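Local coordinates for Ral guanine nucleotide dissociation stimulator-like 2 (Mus musculus, PDB 4JGW), which probably acts as a guanine nucleotide exchange factor and is a putative effector of Ras and/or Rap, associating with GTP-bound Rap 1A and H-Ras in vitro, at residues A97-L100 with E101-S105; P108-L111 with E112-T115. All coordinates share one frame; numbering follows the deposited sequence.

Contact 1: residues A97-L100 with E101-S105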
ATOM      1  N   ALA A  97     -19.787 -19.083  -7.164  1.00 39.26           N
ATOM      2  CA  ALA A  97     -20.198 -20.454  -7.478  1.00 39.65           C
ATOM      3  C   ALA A  97     -21.695 -20.664  -7.246  1.00 39.89           C
ATOM      4  O   ALA A  97     -22.334 -21.409  -7.985  1.00 39.97           O
ATOM      5  CB  ALA A  97     -19.386 -21.454  -6.671  1.00 39.63           C
ATOM      6  N   ASP A  98     -22.242 -20.002  -6.226  1.00 40.27           N
ATOM      7  CA  ASP A  98     -23.684 -20.002  -5.971  1.00 40.63           C
ATOM      8  C   ASP A  98     -24.458 -19.424  -7.152  1.00 40.83           C
ATOM      9  O   ASP A  98     -25.399 -20.046  -7.649  1.00 40.94           O
ATOM     10  CB  ASP A  98     -24.016 -19.200  -4.708  1.00 40.63           C
ATOM     11  CG  ASP A  98     -23.806 -19.993  -3.430  1.00 40.85           C
ATOM     12  OD1 ASP A  98     -23.427 -21.181  -3.507  1.00 40.76           O
ATOM     13  OD2 ASP A  98     -24.025 -19.418  -2.342  1.00 40.92           O
ATOM     14  N   ARG A  99     -24.045 -18.234  -7.591  1.00 41.03           N
ATOM     15  CA  ARG A  99     -24.702 -17.514  -8.681  1.00 41.26           C
ATOM     16  C   ARG A  99     -24.688 -18.300  -9.992  1.00 41.41           C
ATOM     17  O   ARG A  99     -25.675 -18.300 -10.731  1.00 41.41           O
ATOM     18  CB  ARG A  99     -24.078 -16.120  -8.854  1.00 41.27           C
ATOM     19  CG  ARG A  99     -24.630 -15.280 -10.010  1.00 41.47           C
ATOM     20  CD  ARG A  99     -26.101 -14.927  -9.837  1.00 41.80           C
ATOM     21  NE  ARG A  99     -26.623 -14.230 -11.013  1.00 42.54           N
ATOM     22  CZ  ARG A  99     -27.907 -13.944 -11.220  1.00 42.78           C
ATOM     23  NH1 ARG A  99     -28.832 -14.291 -10.332  1.00 42.49           N
ATOM     24  NH2 ARG A  99     -28.266 -13.304 -12.325  1.00 42.99           N
ATOM     25  N   LEU A 100     -23.574 -18.976 -10.264  1.00 41.66           N
ATOM     26  CA  LEU A 100     -23.445 -19.807 -11.460  1.00 41.98           C
ATOM     27  C   LEU A 100     -24.341 -21.046 -11.398  1.00 42.34           C
ATOM     28  O   LEU A 100     -24.911 -21.454 -12.412  1.00 42.33           O
ATOM     29  CB  LEU A 100     -21.983 -20.214 -11.688  1.00 41.84           C
ATOM     30  CG  LEU A 100     -20.971 -19.134 -12.089  1.00 41.73           C
ATOM     31  CD1 LEU A 100     -19.548 -19.670 -11.984  1.00 41.44           C
ATOM     32  CD2 LEU A 100     -21.239 -18.592 -13.491  1.00 41.52           C
ATOM     33  N   GLU A 101     -24.459 -21.629 -10.206  1.00 42.78           N
ATOM     34  CA  GLU A 101     -25.290 -22.816  -9.983  1.00 43.30           C
ATOM     35  C   GLU A 101     -26.783 -22.528 -10.130  1.00 43.56           C
ATOM     36  O   GLU A 101     -27.525 -23.347 -10.672  1.00 43.63           O
ATOM     37  CB  GLU A 101     -25.010 -23.421  -8.605  1.00 43.23           C
ATOM     38  CG  GLU A 101     -23.735 -24.246  -8.536  1.00 43.57           C
ATOM     39  CD  GLU A 101     -23.286 -24.526  -7.111  1.00 43.96           C
ATOM     40  OE1 GLU A 101     -24.068 -24.285  -6.165  1.00 44.12           O
ATOM     41  OE2 GLU A 101     -22.143 -24.994  -6.936  1.00 43.96           O
ATOM     42  N   ALA A 102     -27.213 -21.363  -9.650  1.00 44.00           N
ATOM     43  CA  ALA A 102     -28.609 -20.936  -9.773  1.00 44.48           C
ATOM     44  C   ALA A 102     -28.941 -20.494 -11.201  1.00 44.83           C
ATOM     45  O   ALA A 102     -30.041 -20.001 -11.474  1.00 45.01           O
ATOM     46  CB  ALA A 102     -28.908 -19.817  -8.786  1.00 44.40           C
ATOM     47  N   LEU A 103     -27.985 -20.690 -12.106  1.00 45.14           N
ATOM     48  CA  LEU A 103     -28.101 -20.228 -13.480  1.00 45.48           C
ATOM     49  C   LEU A 103     -27.903 -21.374 -14.476  1.00 45.67           C
ATOM     50  O   LEU A 103     -27.809 -21.149 -15.685  1.00 45.70           O
ATOM     51  CB  LEU A 103     -27.087 -19.110 -13.730  1.00 45.51           C
ATOM     52  CG  LEU A 103     -27.614 -17.772 -14.257  1.00 45.74           C
ATOM     53  CD1 LEU A 103     -28.497 -17.078 -13.227  1.00 45.75           C
ATOM     54  CD2 LEU A 103     -26.453 -16.877 -14.621  1.00 45.84           C
ATOM     55  N   GLU A 104     -27.850 -22.599 -13.957  1.00 45.91           N
ATOM     56  CA  GLU A 104     -27.675 -23.799 -14.777  1.00 46.13           C
ATOM     57  C   GLU A 104     -28.921 -24.174 -15.584  1.00 46.19           C
ATOM     58  O   GLU A 104     -28.814 -24.824 -16.627  1.00 46.27           O
ATOM     59  CB  GLU A 104     -27.225 -24.982 -13.914  1.00 46.18           C
ATOM     60  CG  GLU A 104     -25.722 -25.038 -13.676  1.00 46.39           C
ATOM     61  CD  GLU A 104     -25.313 -26.172 -12.753  1.00 46.77           C
ATOM     62  OE1 GLU A 104     -25.557 -26.068 -11.532  1.00 46.96           O
ATOM     63  OE2 GLU A 104     -24.740 -27.164 -13.248  1.00 47.18           O
ATOM     64  N   SER A 105     -30.093 -23.766 -15.099  1.00 46.34           N
ATOM     65  CA  SER A 105     -31.362 -24.032 -15.786  1.00 46.49           C
ATOM     66  C   SER A 105     -31.675 -23.005 -16.874  1.00 46.50           C
ATOM     67  O   SER A 105     -32.597 -23.198 -17.671  1.00 46.62           O
ATOM     68  CB  SER A 105     -32.517 -24.092 -14.782  1.00 46.53           C
ATOM     69  OG  SER A 105     -32.459 -25.276 -14.007  1.00 46.75           O
TER

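Contact 2: residues P108-L111 with E112-T115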
ATOM      1  N   PRO A 108     -28.969 -21.514 -22.905  1.00 46.67           N
ATOM      2  CA  PRO A 108     -27.534 -21.587 -23.230  1.00 46.68           C
ATOM      3  C   PRO A 108     -26.849 -20.246 -23.517  1.00 46.70           C
ATOM      4  O   PRO A 108     -25.674 -20.081 -23.185  1.00 46.83           O
ATOM      5  CB  PRO A 108     -27.493 -22.487 -24.479  1.00 46.72           C
ATOM      6  CG  PRO A 108     -28.926 -22.665 -24.909  1.00 46.72           C
ATOM      7  CD  PRO A 108     -29.737 -22.511 -23.669  1.00 46.66           C
ATOM      8  N   GLY A 109     -27.576 -19.307 -24.123  1.00 46.63           N
ATOM      9  CA  GLY A 109     -27.048 -17.976 -24.432  1.00 46.44           C
ATOM     10  C   GLY A 109     -26.707 -17.148 -23.204  1.00 46.35           C
ATOM     11  O   GLY A 109     -25.659 -16.497 -23.154  1.00 46.36           O
ATOM     12  N   GLU A 110     -27.598 -17.171 -22.215  1.00 46.16           N
ATOM     13  CA  GLU A 110     -27.392 -16.446 -20.962  1.00 46.02           C
ATOM     14  C   GLU A 110     -26.381 -17.140 -20.053  1.00 45.74           C
ATOM     15  O   GLU A 110     -25.615 -16.476 -19.353  1.00 45.74           O
ATOM     16  CB  GLU A 110     -28.718 -16.255 -20.224  1.00 46.07           C
ATOM     17  CG  GLU A 110     -29.638 -15.230 -20.868  1.00 46.75           C
ATOM     18  CD  GLU A 110     -31.021 -15.209 -20.246  1.00 47.27           C
ATOM     19  OE1 GLU A 110     -31.133 -14.935 -19.032  1.00 47.51           O
ATOM     20  OE2 GLU A 110     -31.999 -15.457 -20.980  1.00 47.84           O
ATOM     21  N   LEU A 111     -26.389 -18.473 -20.072  1.00 45.44           N
ATOM     22  CA  LEU A 111     -25.476 -19.278 -19.260  1.00 45.23           C
ATOM     23  C   LEU A 111     -24.027 -19.042 -19.679  1.00 44.96           C
ATOM     24  O   LEU A 111     -23.169 -18.786 -18.834  1.00 44.95           O
ATOM     25  CB  LEU A 111     -25.818 -20.769 -19.378  1.00 45.24           C
ATOM     26  CG  LEU A 111     -25.702 -21.711 -18.169  1.00 45.47           C
ATOM     27  CD1 LEU A 111     -25.962 -23.147 -18.610  1.00 45.63           C
ATOM     28  CD2 LEU A 111     -24.369 -21.620 -17.433  1.00 45.37           C
ATOM     29  N   GLU A 112     -23.774 -19.119 -20.985  1.00 44.60           N
ATOM     30  CA  GLU A 112     -22.433 -18.961 -21.552  1.00 44.34           C
ATOM     31  C   GLU A 112     -21.874 -17.553 -21.336  1.00 43.91           C
ATOM     32  O   GLU A 112     -20.675 -17.384 -21.099  1.00 43.83           O
ATOM     33  CB  GLU A 112     -22.450 -19.300 -23.047  1.00 44.40           C
ATOM     34  CG  GLU A 112     -21.075 -19.560 -23.659  1.00 45.15           C
ATOM     35  CD  GLU A 112     -21.108 -19.689 -25.177  1.00 46.06           C
ATOM     36  OE1 GLU A 112     -22.213 -19.739 -25.761  1.00 46.04           O
ATOM     37  OE2 GLU A 112     -20.016 -19.742 -25.785  1.00 46.62           O
ATOM     38  N   ARG A 113     -22.754 -16.557 -21.426  1.00 43.42           N
ATOM     39  CA  ARG A 113     -22.401 -15.152 -21.229  1.00 42.97           C
ATOM     40  C   ARG A 113     -21.895 -14.896 -19.807  1.00 42.44           C
ATOM     41  O   ARG A 113     -20.787 -14.392 -19.621  1.00 42.48           O
ATOM     42  CB  ARG A 113     -23.612 -14.264 -21.532  1.00 43.16           C
ATOM     43  CG  ARG A 113     -23.350 -12.762 -21.482  1.00 43.95           C
ATOM     44  CD  ARG A 113     -24.622 -11.989 -21.133  1.00 45.17           C
ATOM     45  NE  ARG A 113     -25.691 -12.182 -22.113  1.00 46.41           N
ATOM     46  CZ  ARG A 113     -26.990 -12.031 -21.856  1.00 47.09           C
ATOM     47  NH1 ARG A 113     -27.405 -11.691 -20.641  1.00 47.31           N
ATOM     48  NH2 ARG A 113     -27.880 -12.231 -22.819  1.00 47.44           N
ATOM     49  N   THR A 114     -22.710 -15.259 -18.817  1.00 41.76           N
ATOM     50  CA  THR A 114     -22.389 -15.047 -17.404  1.00 41.06           C
ATOM     51  C   THR A 114     -21.185 -15.883 -16.962  1.00 40.65           C
ATOM     52  O   THR A 114     -20.344 -15.407 -16.192  1.00 40.65           O
ATOM     53  CB  THR A 114     -23.605 -15.339 -16.501  1.00 41.02           C
ATOM     54  OG1 THR A 114     -24.718 -14.553 -16.938  1.00 40.89           O
ATOM     55  CG2 THR A 114     -23.304 -15.007 -15.037  1.00 41.05           C
ATOM     56  N   THR A 115     -21.109 -17.118 -17.452  1.00 39.99           N
ATOM     57  CA  THR A 115     -19.953 -17.978 -17.201  1.00 39.49           C
ATOM     58  C   THR A 115     -18.685 -17.322 -17.752  1.00 39.07           C
ATOM     59  O   THR A 115     -17.633 -17.368 -17.116  1.00 39.07           O
ATOM     60  CB  THR A 115     -20.144 -19.392 -17.796  1.00 39.51           C
ATOM     61  OG1 THR A 115     -21.380 -19.940 -17.326  1.00 39.65           O
ATOM     62  CG2 THR A 115     -19.009 -20.319 -17.381  1.00 39.45           C
TER

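Contact 1: residues A97-L100 with E101-S105
Leu103 sets a methyl group over one face of the guanidinium of Arg99, one turn earlier in the chain. Its CD1 sits over the centre of the group, 3.8 Å from Arg99 CZ, so an aliphatic branch covers one face of the charged plane. The arginine gets there by pointing CG anti to its own nitrogen (chi1 177°) and then bending at chi2, which carries the chain along the helix towards the leucine; on its way it also meets Val60 and Arg61 of helix 56-63. At the base of the pair, Leu103 CB rests 3.4 Å from Arg99 O.

A second pair runs along another flank. Glu101 has CG beside its backbone N and runs on extended, CG passing 3.2 Å from Ala97 O, and this brings its carboxylate towards that of Asp98. The two acidic planes are turned 51° apart, with Asp98 OD1 and Glu101 OE1 separated by 4.1 Å. Arg143 of helix 138-151 makes a salt bridge with Asp98 and a long, weak ion pair with Glu101, and so probably offsets the repulsion.

Beneath these side chains the backbone changes its pairing. Ala102 N still gives the helical bond to Asp98 O, 3.0 Å long, but Leu103 N turns to Leu100 O at 3.2 Å, approaching from above the carbonyl plane. Shifting from i+4 to i+3 pairing, with Glu101 and Ala102 at the corners of a type I turn, is a familiar way to finish a helix, here helix 89-101 of the Ras-GEF N-terminal region.

Contact 2: residues P108-L111 with E112-T115
Thr115 and Leu111 are joined twice, by main chain and by side chain. Thr115 OG1 donates to Leu111 O across 2.6 Å and Thr115 N reaches the same oxygen at 3.0 Å, the two donors arriving from opposite faces of the carbonyl plane. Thr114 repeats the pattern one residue earlier: its N and OG1, each 3.2 Å from Glu110 O, also grip that oxygen from opposite faces. In both threonines the hydroxyl lies beside the backbone nitrogen (chi1 -55° in Thr114, -53° in Thr115), the setting that lets OG1 turn back to the carbonyl four residues before. Two successive carbonyls thus each accept a side-chain bond in addition to the helical one.

The remaining backbone bonds open the helix. Glu112 N meets Pro108 O at 3.1 Å, whereas the bond from Arg113 N to Gly109 O, 3.4 Å long, is weak.

Among the charged side chains, Glu110 and Arg113 run alongside each other in the same direction, with carboxylate and guanidinium planes only 8° apart. Yet their nearest contact is made by an aliphatic carbon, Glu110 CG lying 4.0 Å from Arg113 NH2; the charged ends stay farther apart, so any attraction is of longer range.

In van der Waals contact, Leu111 CD2 lies 3.4 Å from Thr115 OG1, the two side chains side by side and pointing the same way. Both of these side chains face helix 138-151, where Phe147 meets them together, Thr151 adds to the leucine and Leu148 to the threonine, while on another flank of helix 108-128 Arg113 leans on Ala66.

Contact 1 ends one helix and contact 2 starts the next, so the pair brackets the short connection between helices 89-101 and 108-128. Their centres lie about 10 Å apart, and the two meet directly: Leu103 O packs 3.3 Å from Leu111 CG, Leu103 CD2 lies 3.7 Å from Thr114 CG2, and Leu100 CD2 is 4.0 Å from Thr115 CA. Phe147 of helix 138-151 is shared, touching Leu100 and Glu104 as well as Leu111 and Thr115, and so ties the antiparallel hairpin of helices to a third one. Both contacts belong to the REM region, their centres about 35 and 37 Å from the centre of the chain, and are structural packing within it.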